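Local structure of extracellular solute-binding protein (Bordetella parapertussis, 3PU5) at residues Val93-Phe97 against Ile297-Leu302; Ser111-Tyr117 against Ala208-Asp214; Val126-Lys130 against Val231-Gly236. The protein probably binds a small solute, perhaps a polyamine, outside the cytoplasmic membrane and delivers it to an ABC-type importer. All blocks are in the same frame, centred on the assembly; numbering follows the deposited sequence.

Overall arrangement
The chain has the two-lobed form of a periplasmic-binding-protein fold. Interactions 2 and 3 are neighbours, their centres about 10 Å apart. Strand 111-117 connects them: it pairs with strand 209-213 in interaction 2 and with strand 229-231, which leads into the turn of interaction 3. Interaction 1 lies about 19 Å from interaction 2 and 17 Å from interaction 3, centre to centre. Its two loops enclose both other contacts along the chain, whereas the segments of interactions 2 and 3 alternate. Val-300 touches Ser-112, and Gln-301 touches Glu-235 and Gly-236 in the turn. Residues far apart in sequence are thereby brought together around one sheet and its adjoining loops.

Interaction 1: Val93-Phe97 against Ile297-Leu302; sequences VPEKF and IDSVQL
Lys-96 reaches across to the 297-302 loop and puts its ammonium group among backbone carbonyls. Lys-96 NZ donates to Val-300 O at 2.7 Å, in the carbonyl plane and on a lone pair. Lys-96 NZ also donates to Ile-297 O at 2.9 Å, tilted a little from that carbonyl plane. A third bond, to Asp-298 O, is weak. The Asp-298 carboxylate makes no direct contact with the ammonium; OD2 lies 5.9 Å from Lys-96 NZ, and its charge may add a modest long-range attraction. The lysine's CG stands between its backbone N and carbonyl carbon (chi1 62°), and the chain then runs extended to the loop. On the way CG covers one face of the Phe-97 ring, and Lys-96 CD meets Leu-302 CD1 at 3.5 Å. The same ring receives Ile-297 CG1 at its edge, 3.5 Å from Phe-97 CE2. Ile-297 CD1 continues to Pro-94 CG at 3.8 Å, the two side chains crossing at about a right angle. Within the loop, Gln-301 NE2 gives a nearly straight bond to Ser-299 O, 3.2 Å long, from above the carbonyl plane. Ser-299 OG bonds to Ser-296 O. Phe-97 N bonds back to Pro-94 O within its own segment. A lysine ammonium held by loop carbonyls thus joins two loops distant in sequence, one before strand 106-107 and one before helix 305-322, in a periplasmic-binding-protein fold.

Interaction 2: Ser111-Tyr117 against Ala208-Asp214; sequences SSVGIAY and AIGPGWD
Val-113 and Trp-213 form a non-hydrogen-bonded pair between antiparallel strands 111-117 and 209-213, part of a sheet in this periplasmic-binding-protein fold. The tight part is the middle of the ladder. Gly-114 pairs with Gly-212, and Ala-116 with Gly-210, each through two backbone bonds; Ala-116 N to Gly-210 O measures 2.8 Å. The methyl of Ala-116 lies over Gly-212, where the lack of a side chain allows the close approach. Val-113 CG2 sits over one face of the Trp-213 indole, offset toward the rim, and its CG1 meets Pro-211 CB at 3.8 Å. Ile-115 CG2 and Ile-209 CG1 touch at 3.6 Å, side by side, with Phe-132 packed on both isoleucines.

The looser side, by partly exposed Ser-111, carries water; Ser-112 and Asp-214 are still tied by two bonds. Asp-214 OD1 accepts from Ser-112 N at 3.0 Å, met from above the carboxylate plane, while Asp-214 N returns a bond to Ser-112 O. One water donates to Asp-214 OD2 and bonds Ser-112 OG, which also bonds Ser-239 OG. A second water lies at the indole edge, in its plane, accepting from Trp-213 NE1 at 2.9 Å and bonded to Ser-111 OG at 3.2 Å.

Interaction 3: Val126-Lys130 against Val231-Gly236; sequences VKSWK and VDPTEG
The backbone of Lys-127 meets a type I beta turn, Pro-233 to Gly-236, through Thr-234 N, which donates to Lys-127 O at 2.9 Å in the carbonyl plane. The turn joins strands 229-231 and 238-246 and sits against the N-terminal end of helix 129-138, where Ser-128 is the N-cap and its OG bonds Glu-131 N. Glu-235 reaches over from the turn and accepts from two backbone amides at this helix end. Glu-235 OE1 accepts from Trp-129 N at 2.9 Å on its syn lone pair; Glu-235 OE2 accepts from Lys-130 N at 3.0 Å, on the syn side but somewhat out of the carboxylate plane. A bend at chi2 (97°) helps turn the carboxylate to these amides, and its negative charge probably suits the helix's N-terminal end. The Trp-129 indole lies beside Pro-233, both side chains pointing the same way. Pro-233 CB makes a CH-pi contact 3.7 Å from the centroid of the Trp-129 five-membered ring. Pro-233 CG covers the same indole farther along, offset toward the rim. At the ring edge Trp-129 NE1 donates to Gly-236 O at 3.0 Å, in the ring plane, which helps fix the indole's rotation. Val-231 contributes at the other end, its CG1 3.2 Å from Val-126 O. One water donates to Lys-127 O and Asp-232 O; another accepts from Lys-130 NZ and donates to Glu-235 OE2 at 2.7 Å.

Interaction 1: Val93-Phe97 against Ile297-Leu302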
# COMPACT_ATOMS: atom_id res chain seq x y z
N VAL A 93 -11.44 5.56 -11.10
CA VAL A 93 -10.77 5.32 -9.83
C VAL A 93 -11.69 5.73 -8.69
O VAL A 93 -12.10 6.88 -8.62
CB VAL A 93 -9.46 6.12 -9.76
CG1 VAL A 93 -8.77 5.90 -8.42
CG2 VAL A 93 -8.56 5.76 -10.93
N PRO A 94 -12.04 4.78 -7.80
CA PRO A 94 -12.88 5.13 -6.64
C PRO A 94 -12.29 6.26 -5.79
O PRO A 94 -11.07 6.41 -5.67
CB PRO A 94 -12.93 3.82 -5.85
CG PRO A 94 -12.81 2.74 -6.91
CD PRO A 94 -11.83 3.33 -7.93
N GLU A 95 -13.17 7.05 -5.19
CA GLU A 95 -12.78 8.25 -4.45
C GLU A 95 -11.76 7.99 -3.33
O GLU A 95 -10.91 8.83 -3.07
CB GLU A 95 -14.04 8.92 -3.87
CG GLU A 95 -13.77 10.20 -3.08
CD GLU A 95 -13.01 11.26 -3.87
OE1 GLU A 95 -13.24 11.38 -5.10
OE2 GLU A 95 -12.18 11.98 -3.26
N LYS A 96 -11.85 6.85 -2.67
CA LYS A 96 -10.94 6.55 -1.57
C LYS A 96 -9.47 6.60 -1.95
O LYS A 96 -8.63 6.90 -1.11
CB LYS A 96 -11.26 5.20 -0.94
CG LYS A 96 -11.11 4.00 -1.85
CD LYS A 96 -11.40 2.76 -1.02
CE LYS A 96 -11.81 1.60 -1.85
NZ LYS A 96 -12.37 0.52 -0.96
N PHE A 97 -9.15 6.28 -3.20
CA PHE A 97 -7.76 6.29 -3.67
C PHE A 97 -7.27 7.70 -3.95
O PHE A 97 -6.06 7.92 -4.14
CB PHE A 97 -7.62 5.41 -4.92
CG PHE A 97 -7.99 3.99 -4.68
CD1 PHE A 97 -7.23 3.20 -3.84
CD2 PHE A 97 -9.12 3.45 -5.28
CE1 PHE A 97 -7.57 1.89 -3.59
CE2 PHE A 97 -9.48 2.12 -5.04
CZ PHE A 97 -8.69 1.34 -4.19
N ILE A 297 -11.69 -4.26 -4.88
CA ILE A 297 -11.38 -2.84 -4.88
C ILE A 297 -12.36 -2.09 -3.98
O ILE A 297 -12.00 -1.10 -3.34
CB ILE A 297 -11.38 -2.27 -6.32
CG1 ILE A 297 -10.87 -0.83 -6.36
CG2 ILE A 297 -12.78 -2.38 -6.95
CD1 ILE A 297 -10.74 -0.29 -7.79
N ASP A 298 -13.59 -2.59 -3.91
CA ASP A 298 -14.64 -1.93 -3.14
C ASP A 298 -14.55 -2.21 -1.65
O ASP A 298 -15.06 -1.44 -0.85
CB ASP A 298 -16.02 -2.35 -3.65
CG ASP A 298 -16.20 -2.04 -5.12
OD1 ASP A 298 -16.66 -2.94 -5.88
OD2 ASP A 298 -15.87 -0.90 -5.52
N SER A 299 -13.91 -3.32 -1.28
CA SER A 299 -13.91 -3.76 0.10
C SER A 299 -12.72 -3.27 0.94
O SER A 299 -12.81 -3.19 2.16
CB SER A 299 -13.95 -5.29 0.16
OG SER A 299 -12.72 -5.84 -0.29
N VAL A 300 -11.60 -2.95 0.29
CA VAL A 300 -10.38 -2.64 1.05
C VAL A 300 -10.51 -1.31 1.79
O VAL A 300 -11.20 -0.40 1.33
CB VAL A 300 -9.09 -2.64 0.17
CG1 VAL A 300 -8.84 -4.03 -0.41
CG2 VAL A 300 -9.16 -1.59 -0.93
N GLN A 301 -9.85 -1.21 2.94
CA GLN A 301 -9.93 -0.03 3.78
C GLN A 301 -8.62 0.75 3.75
O GLN A 301 -7.54 0.17 3.89
CB GLN A 301 -10.23 -0.43 5.23
CG GLN A 301 -11.53 -1.20 5.39
CD GLN A 301 -12.75 -0.36 5.08
OE1 GLN A 301 -12.99 0.67 5.72
NE2 GLN A 301 -13.54 -0.79 4.10
N LEU A 302 -8.73 2.06 3.56
CA LEU A 302 -7.56 2.93 3.57
C LEU A 302 -7.68 3.90 4.73
O LEU A 302 -8.73 4.50 4.94
CB LEU A 302 -7.46 3.72 2.26
CG LEU A 302 -7.09 2.92 1.01
CD1 LEU A 302 -8.30 2.16 0.49
CD2 LEU A 302 -6.56 3.86 -0.04

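Interaction 2: Ser111-Tyr117 against Ala208-Asp214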
# COMPACT_ATOMS: atom_id res chain seq x y z
N SER A 111 -1.49 -2.47 -2.12
CA SER A 111 -1.18 -3.76 -1.51
C SER A 111 -1.92 -3.82 -0.18
O SER A 111 -2.11 -2.79 0.47
CB SER A 111 0.32 -3.95 -1.31
OG SER A 111 0.84 -3.03 -0.37
N SER A 112 -2.36 -5.02 0.21
CA SER A 112 -3.34 -5.16 1.29
C SER A 112 -2.87 -6.04 2.43
O SER A 112 -2.48 -7.20 2.21
CB SER A 112 -4.65 -5.74 0.74
OG SER A 112 -5.15 -4.94 -0.31
N VAL A 113 -2.93 -5.51 3.64
CA VAL A 113 -2.65 -6.31 4.83
C VAL A 113 -3.90 -7.07 5.24
O VAL A 113 -4.96 -6.48 5.50
CB VAL A 113 -2.15 -5.46 6.01
CG1 VAL A 113 -1.85 -6.36 7.21
CG2 VAL A 113 -0.90 -4.68 5.60
N GLY A 114 -3.78 -8.40 5.27
CA GLY A 114 -4.83 -9.25 5.77
C GLY A 114 -4.21 -10.14 6.83
O GLY A 114 -3.27 -9.73 7.52
N ILE A 115 -4.74 -11.35 6.96
CA ILE A 115 -4.23 -12.31 7.94
C ILE A 115 -3.63 -13.52 7.24
O ILE A 115 -4.34 -14.24 6.52
CB ILE A 115 -5.35 -12.76 8.89
CG1 ILE A 115 -5.97 -11.54 9.57
CG2 ILE A 115 -4.81 -13.77 9.92
CD1 ILE A 115 -7.46 -11.68 9.86
N ALA A 116 -2.33 -13.73 7.42
CA ALA A 116 -1.65 -14.87 6.80
C ALA A 116 -1.46 -15.99 7.82
O ALA A 116 -1.18 -15.74 8.99
CB ALA A 116 -0.31 -14.43 6.21
N TYR A 117 -1.61 -17.24 7.37
CA TYR A 117 -1.56 -18.36 8.31
C TYR A 117 -1.13 -19.69 7.65
O TYR A 117 -1.07 -19.81 6.43
CB TYR A 117 -2.91 -18.53 9.01
CG TYR A 117 -3.98 -19.15 8.11
CD1 TYR A 117 -4.72 -18.36 7.22
CD2 TYR A 117 -4.24 -20.51 8.15
CE1 TYR A 117 -5.69 -18.93 6.39
CE2 TYR A 117 -5.20 -21.09 7.32
CZ TYR A 117 -5.91 -20.30 6.45
OH TYR A 117 -6.86 -20.89 5.65
N ALA A 208 2.53 -19.23 13.25
CA ALA A 208 1.32 -19.91 12.78
C ALA A 208 0.37 -18.94 12.08
O ALA A 208 -0.34 -19.33 11.16
CB ALA A 208 0.61 -20.61 13.94
N ILE A 209 0.38 -17.68 12.52
CA ILE A 209 -0.58 -16.70 12.03
C ILE A 209 -0.15 -15.29 12.42
O ILE A 209 0.54 -15.08 13.41
CB ILE A 209 -1.98 -17.02 12.61
CG1 ILE A 209 -3.07 -16.15 11.98
CG2 ILE A 209 -1.99 -16.91 14.14
CD1 ILE A 209 -4.47 -16.67 12.25
N GLY A 210 -0.57 -14.31 11.63
CA GLY A 210 -0.28 -12.92 11.91
C GLY A 210 -0.57 -12.11 10.67
O GLY A 210 -0.94 -12.68 9.65
N PRO A 211 -0.43 -10.78 10.76
CA PRO A 211 -0.72 -9.93 9.59
C PRO A 211 0.29 -10.15 8.46
O PRO A 211 1.48 -10.32 8.72
CB PRO A 211 -0.62 -8.50 10.15
CG PRO A 211 -0.83 -8.66 11.66
CD PRO A 211 -0.16 -9.98 11.96
N GLY A 212 -0.20 -10.16 7.22
CA GLY A 212 0.64 -10.37 6.06
C GLY A 212 0.03 -9.75 4.82
O GLY A 212 -1.17 -9.44 4.78
N TRP A 213 0.85 -9.59 3.79
CA TRP A 213 0.42 -8.93 2.56
C TRP A 213 -0.19 -9.91 1.59
O TRP A 213 0.26 -11.06 1.48
CB TRP A 213 1.58 -8.14 1.94
CG TRP A 213 1.83 -6.89 2.72
CD1 TRP A 213 1.33 -5.65 2.46
CD2 TRP A 213 2.56 -6.78 3.95
NE1 TRP A 213 1.73 -4.77 3.43
CE2 TRP A 213 2.49 -5.44 4.36
CE3 TRP A 213 3.30 -7.69 4.73
CZ2 TRP A 213 3.10 -4.97 5.52
CZ3 TRP A 213 3.92 -7.22 5.89
CH2 TRP A 213 3.81 -5.88 6.27
N ASP A 214 -1.24 -9.48 0.89
CA ASP A 214 -1.92 -10.38 -0.04
C ASP A 214 -0.97 -10.91 -1.12
O ASP A 214 -0.81 -12.12 -1.25
CB ASP A 214 -3.20 -9.77 -0.65
CG ASP A 214 -2.96 -8.44 -1.37
OD1 ASP A 214 -2.01 -7.69 -1.05
OD2 ASP A 214 -3.77 -8.14 -2.27
O HOH W 1 0.33 -2.28 2.70
O HOH W 2 -4.13 -5.57 -2.69

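Interaction 3: Val126-Lys130 against Val231-Gly236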
# COMPACT_ATOMS: atom_id res chain seq x y z
N VAL A 126 -8.96 -18.12 9.95
CA VAL A 126 -9.91 -17.23 10.61
C VAL A 126 -10.58 -16.43 9.50
O VAL A 126 -10.11 -16.45 8.38
CB VAL A 126 -9.20 -16.27 11.59
CG1 VAL A 126 -8.43 -17.05 12.62
CG2 VAL A 126 -8.28 -15.32 10.83
N LYS A 127 -11.67 -15.73 9.81
CA LYS A 127 -12.39 -14.99 8.77
C LYS A 127 -12.33 -13.49 8.96
O LYS A 127 -12.66 -12.73 8.03
CB LYS A 127 -13.86 -15.43 8.72
CG LYS A 127 -14.08 -16.82 8.16
CD LYS A 127 -15.54 -17.23 8.32
CE LYS A 127 -15.88 -18.45 7.48
NZ LYS A 127 -17.35 -18.75 7.56
N SER A 128 -11.92 -13.05 10.14
CA SER A 128 -11.95 -11.63 10.48
C SER A 128 -10.81 -11.23 11.40
O SER A 128 -10.20 -12.08 12.06
CB SER A 128 -13.28 -11.28 11.15
OG SER A 128 -13.35 -11.89 12.43
N TRP A 129 -10.52 -9.93 11.43
CA TRP A 129 -9.57 -9.36 12.39
C TRP A 129 -10.04 -9.65 13.81
O TRP A 129 -9.23 -9.91 14.72
CB TRP A 129 -9.50 -7.85 12.21
CG TRP A 129 -8.82 -7.38 10.95
CD1 TRP A 129 -9.40 -6.76 9.87
CD2 TRP A 129 -7.43 -7.50 10.64
NE1 TRP A 129 -8.45 -6.48 8.92
CE2 TRP A 129 -7.23 -6.93 9.36
CE3 TRP A 129 -6.32 -8.02 11.33
CZ2 TRP A 129 -5.97 -6.88 8.76
CZ3 TRP A 129 -5.08 -7.98 10.73
CH2 TRP A 129 -4.91 -7.40 9.45
N LYS A 130 -11.35 -9.56 14.01
CA LYS A 130 -11.93 -9.78 15.33
C LYS A 130 -11.69 -11.23 15.77
O LYS A 130 -11.32 -11.48 16.92
CB LYS A 130 -13.43 -9.45 15.30
CG LYS A 130 -14.14 -9.62 16.63
CD LYS A 130 -15.58 -9.11 16.55
CE LYS A 130 -15.62 -7.60 16.30
NZ LYS A 130 -16.88 -7.14 15.61
N VAL A 231 -5.95 -14.43 4.37
CA VAL A 231 -7.35 -14.15 4.66
C VAL A 231 -7.70 -12.72 4.30
O VAL A 231 -7.03 -11.78 4.71
CB VAL A 231 -7.70 -14.37 6.15
CG1 VAL A 231 -9.17 -14.06 6.39
CG2 VAL A 231 -7.40 -15.81 6.56
N ASP A 232 -8.76 -12.58 3.51
CA ASP A 232 -9.39 -11.30 3.25
C ASP A 232 -10.39 -11.09 4.40
O ASP A 232 -11.46 -11.68 4.40
CB ASP A 232 -10.12 -11.38 1.91
CG ASP A 232 -10.63 -10.04 1.43
OD1 ASP A 232 -10.44 -9.03 2.15
OD2 ASP A 232 -11.23 -10.00 0.33
N PRO A 233 -10.01 -10.28 5.41
CA PRO A 233 -10.83 -10.20 6.63
C PRO A 233 -12.21 -9.60 6.35
O PRO A 233 -12.31 -8.69 5.52
CB PRO A 233 -10.02 -9.27 7.54
CG PRO A 233 -8.62 -9.24 6.94
CD PRO A 233 -8.84 -9.38 5.47
N THR A 234 -13.24 -10.07 7.03
CA THR A 234 -14.59 -9.58 6.75
C THR A 234 -14.77 -8.07 6.98
O THR A 234 -15.59 -7.44 6.30
CB THR A 234 -15.70 -10.38 7.50
OG1 THR A 234 -15.46 -10.35 8.91
CG2 THR A 234 -15.71 -11.85 7.05
N GLU A 235 -14.00 -7.49 7.90
CA GLU A 235 -14.07 -6.04 8.13
C GLU A 235 -13.34 -5.27 7.04
O GLU A 235 -13.42 -4.05 6.98
CB GLU A 235 -13.46 -5.67 9.48
CG GLU A 235 -14.01 -6.45 10.66
CD GLU A 235 -13.16 -7.65 11.04
OE1 GLU A 235 -12.43 -8.17 10.17
OE2 GLU A 235 -13.23 -8.07 12.22
N GLY A 236 -12.63 -6.00 6.19
CA GLY A 236 -11.83 -5.40 5.13
C GLY A 236 -10.34 -5.52 5.39
O GLY A 236 -9.89 -5.42 6.53
O HOH W 3 -13.00 -13.77 5.37
O HOH W 4 -15.84 -8.05 13.04